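Local coordinates for protein BIM1 (PDB 4E61) that binds microtubules at their plus ends as a yeast member of the EB1 (MAPRE) family, this piece being its C-terminal, dimeric EB1-like motif, at residues I53-T58 / K90-I95; D60-G65 / G83-F88. All blocks are in the same frame, centred on the assembly; numbering follows the deposited sequence.

Contact 1. Residues I53-T58 / K90-I95; sequences ILVHTT and KKVESI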
ATOM      1  N   ILE A  53      18.052   9.223   8.892  1.00 42.12           N
ATOM      2  CA  ILE A  53      18.954   9.210  10.050  1.00 42.13           C
ATOM      3  C   ILE A  53      20.419   9.179   9.589  1.00 47.76           C
ATOM      4  O   ILE A  53      21.206  10.014  10.010  1.00 48.69           O
ATOM      5  CB  ILE A  53      18.590   8.032  11.012  1.00 44.36           C
ATOM      6  CG1 ILE A  53      17.253   8.329  11.749  1.00 43.94           C
ATOM      7  CG2 ILE A  53      19.727   7.741  11.989  1.00 43.56           C
ATOM      8  CD1 ILE A  53      16.415   7.093  12.230  1.00 37.54           C
ATOM      9  N   LEU A  54      20.754   8.244   8.684  1.00 45.46           N
ATOM     10  CA  LEU A  54      22.085   8.085   8.111  1.00 44.80           C
ATOM     11  C   LEU A  54      22.555   9.357   7.383  1.00 49.85           C
ATOM     12  O   LEU A  54      23.683   9.792   7.593  1.00 48.22           O
ATOM     13  CB  LEU A  54      22.113   6.852   7.183  1.00 44.40           C
ATOM     14  CG  LEU A  54      23.405   6.609   6.375  1.00 48.01           C
ATOM     15  CD1 LEU A  54      24.592   6.223   7.270  1.00 47.90           C
ATOM     16  CD2 LEU A  54      23.180   5.609   5.288  1.00 48.95           C
ATOM     17  N   VAL A  55      21.681   9.962   6.566  1.00 49.84           N
ATOM     18  CA  VAL A  55      21.977  11.185   5.808  1.00 51.29           C
ATOM     19  C   VAL A  55      22.276  12.342   6.742  1.00 60.97           C
ATOM     20  O   VAL A  55      23.304  12.999   6.550  1.00 61.90           O
ATOM     21  CB  VAL A  55      20.869  11.507   4.773  1.00 54.10           C
ATOM     22  CG1 VAL A  55      20.868  12.981   4.352  1.00 53.92           C
ATOM     23  CG2 VAL A  55      21.011  10.602   3.567  1.00 53.39           C
ATOM     24  N   HIS A  56      21.420  12.563   7.765  1.00 60.81           N
ATOM     25  CA  HIS A  56      21.636  13.643   8.721  1.00 63.10           C
ATOM     26  C   HIS A  56      22.854  13.460   9.634  1.00 64.74           C
ATOM     27  O   HIS A  56      23.628  14.405   9.803  1.00 64.04           O
ATOM     28  CB  HIS A  56      20.346  14.035   9.448  1.00 65.97           C
ATOM     29  CG  HIS A  56      19.323  14.572   8.502  1.00 71.49           C
ATOM     30  ND1 HIS A  56      19.607  15.642   7.656  1.00 74.34           N
ATOM     31  CD2 HIS A  56      18.067  14.140   8.256  1.00 74.20           C
ATOM     32  CE1 HIS A  56      18.517  15.823   6.937  1.00 73.99           C
ATOM     33  NE2 HIS A  56      17.559  14.945   7.264  1.00 74.17           N
ATOM     34  N   THR A  57      23.062  12.237  10.144  1.00 60.02           N
ATOM     35  CA  THR A  57      24.207  11.865  10.961  1.00 59.71           C
ATOM     36  C   THR A  57      25.526  12.130  10.212  1.00 65.81           C
ATOM     37  O   THR A  57      26.415  12.773  10.771  1.00 66.62           O
ATOM     38  CB  THR A  57      24.029  10.417  11.423  1.00 65.35           C
ATOM     39  OG1 THR A  57      22.982  10.392  12.390  1.00 69.49           O
ATOM     40  CG2 THR A  57      25.295   9.815  12.004  1.00 60.93           C
ATOM     41  N   THR A  58      25.652  11.670   8.948  1.00 63.16           N
ATOM     42  CA  THR A  58      26.891  11.919   8.214  1.00 63.08           C
ATOM     43  C   THR A  58      27.054  13.350   7.772  1.00 67.72           C
ATOM     44  O   THR A  58      28.181  13.774   7.576  1.00 67.50           O
ATOM     45  CB  THR A  58      27.312  10.839   7.200  1.00 66.74           C
ATOM     46  OG1 THR A  58      27.107  11.265   5.853  1.00 60.01           O
ATOM     47  CG2 THR A  58      26.770   9.464   7.505  1.00 65.25           C
ATOM     48  N   LYS A  90      24.004  14.999  -0.338  1.00 42.76           N
ATOM     49  CA  LYS A  90      23.041  16.038  -0.714  1.00 43.71           C
ATOM     50  C   LYS A  90      22.031  15.574  -1.766  1.00 47.31           C
ATOM     51  O   LYS A  90      20.871  15.986  -1.711  1.00 48.23           O
ATOM     52  CB  LYS A  90      23.725  17.366  -1.112  1.00 47.97           C
ATOM     53  CG  LYS A  90      24.262  18.178   0.086  1.00 66.21           C
ATOM     54  CD  LYS A  90      23.140  18.739   0.981  1.00 83.27           C
ATOM     55  CE  LYS A  90      23.668  19.488   2.179  1.00 98.72           C
ATOM     56  NZ  LYS A  90      22.562  20.015   3.019  1.00106.93           N
ATOM     57  N   LYS A  91      22.454  14.684  -2.682  1.00 42.29           N
ATOM     58  CA  LYS A  91      21.599  14.087  -3.703  1.00 41.51           C
ATOM     59  C   LYS A  91      20.530  13.235  -3.022  1.00 44.28           C
ATOM     60  O   LYS A  91      19.361  13.362  -3.363  1.00 44.86           O
ATOM     61  CB  LYS A  91      22.430  13.239  -4.687  1.00 43.90           C
ATOM     62  CG  LYS A  91      23.041  14.043  -5.823  1.00 68.41           C
ATOM     63  CD  LYS A  91      23.892  13.176  -6.764  1.00 80.69           C
ATOM     64  CE  LYS A  91      25.344  13.585  -6.710  1.00 92.26           C
ATOM     65  NZ  LYS A  91      26.205  12.710  -7.542  1.00103.65           N
ATOM     66  N   VAL A  92      20.928  12.417  -2.020  1.00 38.96           N
ATOM     67  CA  VAL A  92      20.038  11.542  -1.240  1.00 38.30           C
ATOM     68  C   VAL A  92      19.049  12.386  -0.444  1.00 42.78           C
ATOM     69  O   VAL A  92      17.865  12.057  -0.404  1.00 40.72           O
ATOM     70  CB  VAL A  92      20.797  10.530  -0.319  1.00 40.57           C
ATOM     71  CG1 VAL A  92      19.827   9.579   0.345  1.00 39.65           C
ATOM     72  CG2 VAL A  92      21.831   9.722  -1.091  1.00 39.81           C
ATOM     73  N   GLU A  93      19.541  13.471   0.185  1.00 42.08           N
ATOM     74  CA  GLU A  93      18.726  14.379   0.977  1.00 43.18           C
ATOM     75  C   GLU A  93      17.643  15.029   0.131  1.00 45.24           C
ATOM     76  O   GLU A  93      16.495  15.103   0.579  1.00 44.49           O
ATOM     77  CB  GLU A  93      19.585  15.431   1.687  1.00 45.45           C
ATOM     78  CG  GLU A  93      18.909  15.974   2.941  1.00 60.93           C
ATOM     79  CD  GLU A  93      19.287  17.384   3.374  1.00101.58           C
ATOM     80  OE1 GLU A  93      18.365  18.201   3.602  1.00120.64           O
ATOM     81  OE2 GLU A  93      20.497  17.665   3.523  1.00 92.68           O
ATOM     82  N   SER A  94      17.977  15.423  -1.112  1.00 41.23           N
ATOM     83  CA  SER A  94      16.999  16.009  -2.040  1.00 40.23           C
ATOM     84  C   SER A  94      15.937  14.971  -2.431  1.00 39.67           C
ATOM     85  O   SER A  94      14.750  15.305  -2.452  1.00 39.42           O
ATOM     86  CB  SER A  94      17.677  16.638  -3.257  1.00 42.83           C
ATOM     87  OG  SER A  94      18.173  15.660  -4.148  1.00 58.76           O
ATOM     88  N   ILE A  95      16.347  13.715  -2.658  1.00 34.30           N
ATOM     89  CA  ILE A  95      15.392  12.642  -2.930  1.00 34.86           C
ATOM     90  C   ILE A  95      14.445  12.446  -1.731  1.00 39.46           C
ATOM     91  O   ILE A  95      13.238  12.364  -1.933  1.00 39.77           O
ATOM     92  CB  ILE A  95      16.016  11.309  -3.431  1.00 37.13           C
ATOM     93  CG1 ILE A  95      16.778  11.531  -4.758  1.00 37.34           C
ATOM     94  CG2 ILE A  95      14.904  10.231  -3.613  1.00 34.79           C
ATOM     95  CD1 ILE A  95      17.739  10.319  -5.197  1.00 46.62           C
TER
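Val-55 meets Val-92 and Glu-93 with one methyl each. Its CG2 lies 3.6 Å from Val-92 CG1, and the two valines approach at a slant, each with its CB turned to the opposite helix. The other branch, Val-55 CG1, rests against the aliphatic part of Glu-93, 3.8 Å from its CB and equally near its CG. With chi1 of 159° this CG1 is held opposite the backbone N, while CG2 sits beside that N, which spreads the two methyls over two successive residues of helix 84-101.

The polar edge is built round Glu-93. Its extended chain runs past His-56 at roughly a right angle, with His-56 CE1 4.0 Å from Glu-93 CD and the ring and carboxylate planes 61° apart; this is van der Waals contact, and no hydrogen bond spans the two segments. Lys-90 NZ, one turn earlier, forms a salt bridge with Glu-93 OE2 at 3.2 Å, on the syn side but tilted out of the carboxylate plane, and Gln-59 NE2 gives OE2 a hydrogen bond. Replacing Glu-93 by an alanine would probably leave Lys-90 without this carboxylate and Gln-59 NE2 without this acceptor, and uncover Val-55 CG1 where CG now lies.

The axes of segments 53-58 and 90-95 approach to 10.0 Å, their directions 137° apart, nearer antiparallel than parallel but inclined. Val-55 also packs on Val-89 and Leu-96, and Val-92 on Ile-51, while Leu-54 of the second subunit touches Val-92, placing the contact where helices 2-63 and 84-101 join the dimer's helical bundle.

Contact 2. Residues D60-G65 / G83-F88; sequences DLINEG and GALLRF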
ATOM      1  N   ASP A  60      26.223  15.857   9.771  1.00 71.63           N
ATOM      2  CA  ASP A  60      26.718  16.433  11.013  1.00 72.77           C
ATOM      3  C   ASP A  60      28.238  16.228  11.136  1.00 78.34           C
ATOM      4  O   ASP A  60      28.928  17.166  11.513  1.00 78.95           O
ATOM      5  CB  ASP A  60      25.941  15.878  12.221  1.00 75.06           C
ATOM      6  CG  ASP A  60      24.474  16.295  12.275  1.00 90.35           C
ATOM      7  OD1 ASP A  60      24.042  17.102  11.398  1.00 89.36           O
ATOM      8  OD2 ASP A  60      23.749  15.802  13.175  1.00100.36           O
ATOM      9  N   LEU A  61      28.774  15.080  10.698  1.00 75.23           N
ATOM     10  CA  LEU A  61      30.216  14.830  10.719  1.00 75.67           C
ATOM     11  C   LEU A  61      30.971  15.629   9.637  1.00 82.40           C
ATOM     12  O   LEU A  61      32.134  15.967   9.844  1.00 82.98           O
ATOM     13  CB  LEU A  61      30.530  13.331  10.599  1.00 75.66           C
ATOM     14  CG  LEU A  61      29.750  12.353  11.476  1.00 80.26           C
ATOM     15  CD1 LEU A  61      30.233  10.933  11.236  1.00 80.33           C
ATOM     16  CD2 LEU A  61      29.858  12.704  12.955  1.00 83.54           C
ATOM     17  N   ILE A  62      30.331  15.914   8.484  1.00 80.09           N
ATOM     18  CA  ILE A  62      30.947  16.706   7.409  1.00 80.57           C
ATOM     19  C   ILE A  62      30.946  18.192   7.825  1.00 89.68           C
ATOM     20  O   ILE A  62      31.964  18.875   7.652  1.00 89.54           O
ATOM     21  CB  ILE A  62      30.305  16.464   6.003  1.00 82.51           C
ATOM     22  CG1 ILE A  62      30.339  14.965   5.600  1.00 81.64           C
ATOM     23  CG2 ILE A  62      30.994  17.329   4.926  1.00 82.74           C
ATOM     24  CD1 ILE A  62      29.287  14.543   4.579  1.00 78.62           C
ATOM     25  N   ASN A  63      29.812  18.676   8.390  1.00 89.78           N
ATOM     26  CA  ASN A  63      29.662  20.050   8.875  1.00 91.56           C
ATOM     27  C   ASN A  63      30.610  20.315  10.054  1.00100.01           C
ATOM     28  O   ASN A  63      31.447  21.218   9.960  1.00100.27           O
ATOM     29  CB  ASN A  63      28.206  20.373   9.214  1.00 92.42           C
ATOM     30  CG  ASN A  63      27.327  20.622   8.008  1.00114.45           C
ATOM     31  OD1 ASN A  63      27.798  20.771   6.868  1.00106.73           O
ATOM     32  ND2 ASN A  63      26.020  20.686   8.241  1.00106.21           N
ATOM     33  N   GLU A  64      30.536  19.497  11.122  1.00 98.85           N
ATOM     34  CA  GLU A  64      31.467  19.606  12.253  1.00 99.77           C
ATOM     35  C   GLU A  64      32.696  18.798  11.820  1.00105.11           C
ATOM     36  O   GLU A  64      32.739  17.596  12.086  1.00105.11           O
ATOM     37  CB  GLU A  64      30.890  18.982  13.547  1.00101.27           C
ATOM     38  CG  GLU A  64      29.474  19.382  13.927  1.00113.11           C
ATOM     39  CD  GLU A  64      28.661  18.263  14.557  1.00137.98           C
ATOM     40  OE1 GLU A  64      29.150  17.108  14.605  1.00125.63           O
ATOM     41  OE2 GLU A  64      27.536  18.550  15.025  1.00138.48           O
ATOM     42  N   GLY A  65      33.627  19.446  11.107  1.00101.78           N
ATOM     43  CA  GLY A  65      34.849  18.853  10.558  1.00101.78           C
ATOM     44  C   GLY A  65      35.478  17.713  11.340  1.00106.90           C
ATOM     45  O   GLY A  65      36.329  17.952  12.198  1.00106.75           O
ATOM     46  N   GLY A  83      33.667  16.661  -0.314  1.00 72.42           N
ATOM     47  CA  GLY A  83      33.983  16.429  -1.718  1.00 71.59           C
ATOM     48  C   GLY A  83      32.863  15.706  -2.431  1.00 73.17           C
ATOM     49  O   GLY A  83      31.729  16.192  -2.447  1.00 72.23           O
ATOM     50  N   ALA A  84      33.172  14.527  -2.995  1.00 68.30           N
ATOM     51  CA  ALA A  84      32.202  13.674  -3.700  1.00 67.03           C
ATOM     52  C   ALA A  84      31.179  13.063  -2.726  1.00 67.70           C
ATOM     53  O   ALA A  84      30.034  12.826  -3.120  1.00 67.93           O
ATOM     54  CB  ALA A  84      32.924  12.572  -4.463  1.00 67.57           C
ATOM     55  N   LEU A  85      31.593  12.813  -1.467  1.00 60.32           N
ATOM     56  CA  LEU A  85      30.730  12.257  -0.428  1.00 59.11           C
ATOM     57  C   LEU A  85      29.566  13.211  -0.099  1.00 63.38           C
ATOM     58  O   LEU A  85      28.417  12.758  -0.049  1.00 63.65           O
ATOM     59  CB  LEU A  85      31.537  11.900   0.839  1.00 58.58           C
ATOM     60  CG  LEU A  85      30.744  11.485   2.095  1.00 62.77           C
ATOM     61  CD1 LEU A  85      29.928  10.229   1.851  1.00 62.44           C
ATOM     62  CD2 LEU A  85      31.657  11.325   3.293  1.00 63.80           C
ATOM     63  N   LEU A  86      29.868  14.521   0.105  1.00 58.31           N
ATOM     64  CA  LEU A  86      28.876  15.556   0.422  1.00 57.20           C
ATOM     65  C   LEU A  86      27.879  15.747  -0.728  1.00 57.50           C
ATOM     66  O   LEU A  86      26.689  15.943  -0.488  1.00 55.95           O
ATOM     67  CB  LEU A  86      29.565  16.879   0.800  1.00 57.06           C
ATOM     68  CG  LEU A  86      28.651  18.008   1.292  1.00 61.56           C
ATOM     69  CD1 LEU A  86      28.042  17.699   2.684  1.00 61.63           C
ATOM     70  CD2 LEU A  86      29.392  19.322   1.302  1.00 64.10           C
ATOM     71  N   ARG A  87      28.369  15.633  -1.960  1.00 53.21           N
ATOM     72  CA  ARG A  87      27.595  15.729  -3.197  1.00 53.79           C
ATOM     73  C   ARG A  87      26.563  14.598  -3.225  1.00 53.57           C
ATOM     74  O   ARG A  87      25.388  14.834  -3.513  1.00 52.90           O
ATOM     75  CB  ARG A  87      28.546  15.591  -4.401  1.00 58.64           C
ATOM     76  CG  ARG A  87      28.182  16.409  -5.627  1.00 76.29           C
ATOM     77  CD  ARG A  87      29.299  16.333  -6.656  1.00 87.91           C
ATOM     78  NE  ARG A  87      30.532  16.957  -6.175  1.00104.07           N
ATOM     79  CZ  ARG A  87      31.757  16.528  -6.472  1.00120.75           C
ATOM     80  NH1 ARG A  87      31.927  15.480  -7.269  1.00106.25           N
ATOM     81  NH2 ARG A  87      32.820  17.147  -5.975  1.00107.95           N
ATOM     82  N   PHE A  88      27.007  13.383  -2.893  1.00 47.35           N
ATOM     83  CA  PHE A  88      26.161  12.202  -2.851  1.00 45.47           C
ATOM     84  C   PHE A  88      25.164  12.322  -1.718  1.00 47.98           C
ATOM     85  O   PHE A  88      23.979  12.101  -1.952  1.00 48.78           O
ATOM     86  CB  PHE A  88      27.003  10.922  -2.727  1.00 46.37           C
ATOM     87  CG  PHE A  88      26.193   9.653  -2.766  1.00 47.39           C
ATOM     88  CD1 PHE A  88      25.810   9.094  -3.973  1.00 49.96           C
ATOM     89  CD2 PHE A  88      25.772   9.038  -1.592  1.00 49.53           C
ATOM     90  CE1 PHE A  88      25.062   7.913  -4.004  1.00 50.71           C
ATOM     91  CE2 PHE A  88      24.999   7.872  -1.628  1.00 51.60           C
ATOM     92  CZ  PHE A  88      24.659   7.314  -2.832  1.00 49.42           C
TER
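In the EB1-like motif the long helix 2-63 ends and the chain returns as helix 84-101, and this contact pairs the last turn of the one with the first turn of the other. Ile-62 carries the contact from helix 2-63: its side chain points at the second helix and meets both Leu-85 and Leu-86. The closest approach is by its branch methyl, Ile-62 CG2, which lies 3.7 Å from Leu-86 CD1. The far end of the same side chain turns to the same methyl, Ile-62 CD1 standing 3.9 Å from Leu-86 CD1, so that a single leucine methyl is touched by two carbons of the isoleucine. Looser is the touch on the neighbouring leucine, with Ile-62 CD1 4.2 Å from Leu-85 CD2.

The torsions of Ile-62 explain its two-carbon touch. A chi1 of -56° sets CG1 beside the backbone N and CG2 opposite it, and chi2 of 156° extends CD1 towards both leucines. Each leucine meets the isoleucine at a slant.

The family's dimeric helical bundle brings in the second subunit: Leu-85 packs on Phe-88 of the second subunit, and Phe-88 on Thr-58 of that subunit. The contact across the two segments is entirely apolar, without a hydrogen bond, and buries 155 Å² in all. The helix ends at Asn-63: Glu-64 N still bonds to Asp-60 O at 2.9 Å, yet Glu-64 itself has left helical geometry and forms the centre of an inverse gamma turn.

Both contacts join helix 2-63 to helix 84-101, and their centres lie about 10 Å apart on the same side of the chain's centre. Along the chain the order is 53-58, 60-65, 83-88, 90-95, so contact 2 falls between the two segments of contact 1, as expected of two helices that run nearer antiparallel than parallel. Contact 2 lies nearer the connection between the helices, of which residues 69-82 are not modelled, and is a surface contact; contact 1 lies farther from that connection and is partly buried. Each also touches the second subunit, consistent with helix pairing within a chain and the dimer interface of the EB1-like motif sharing residues.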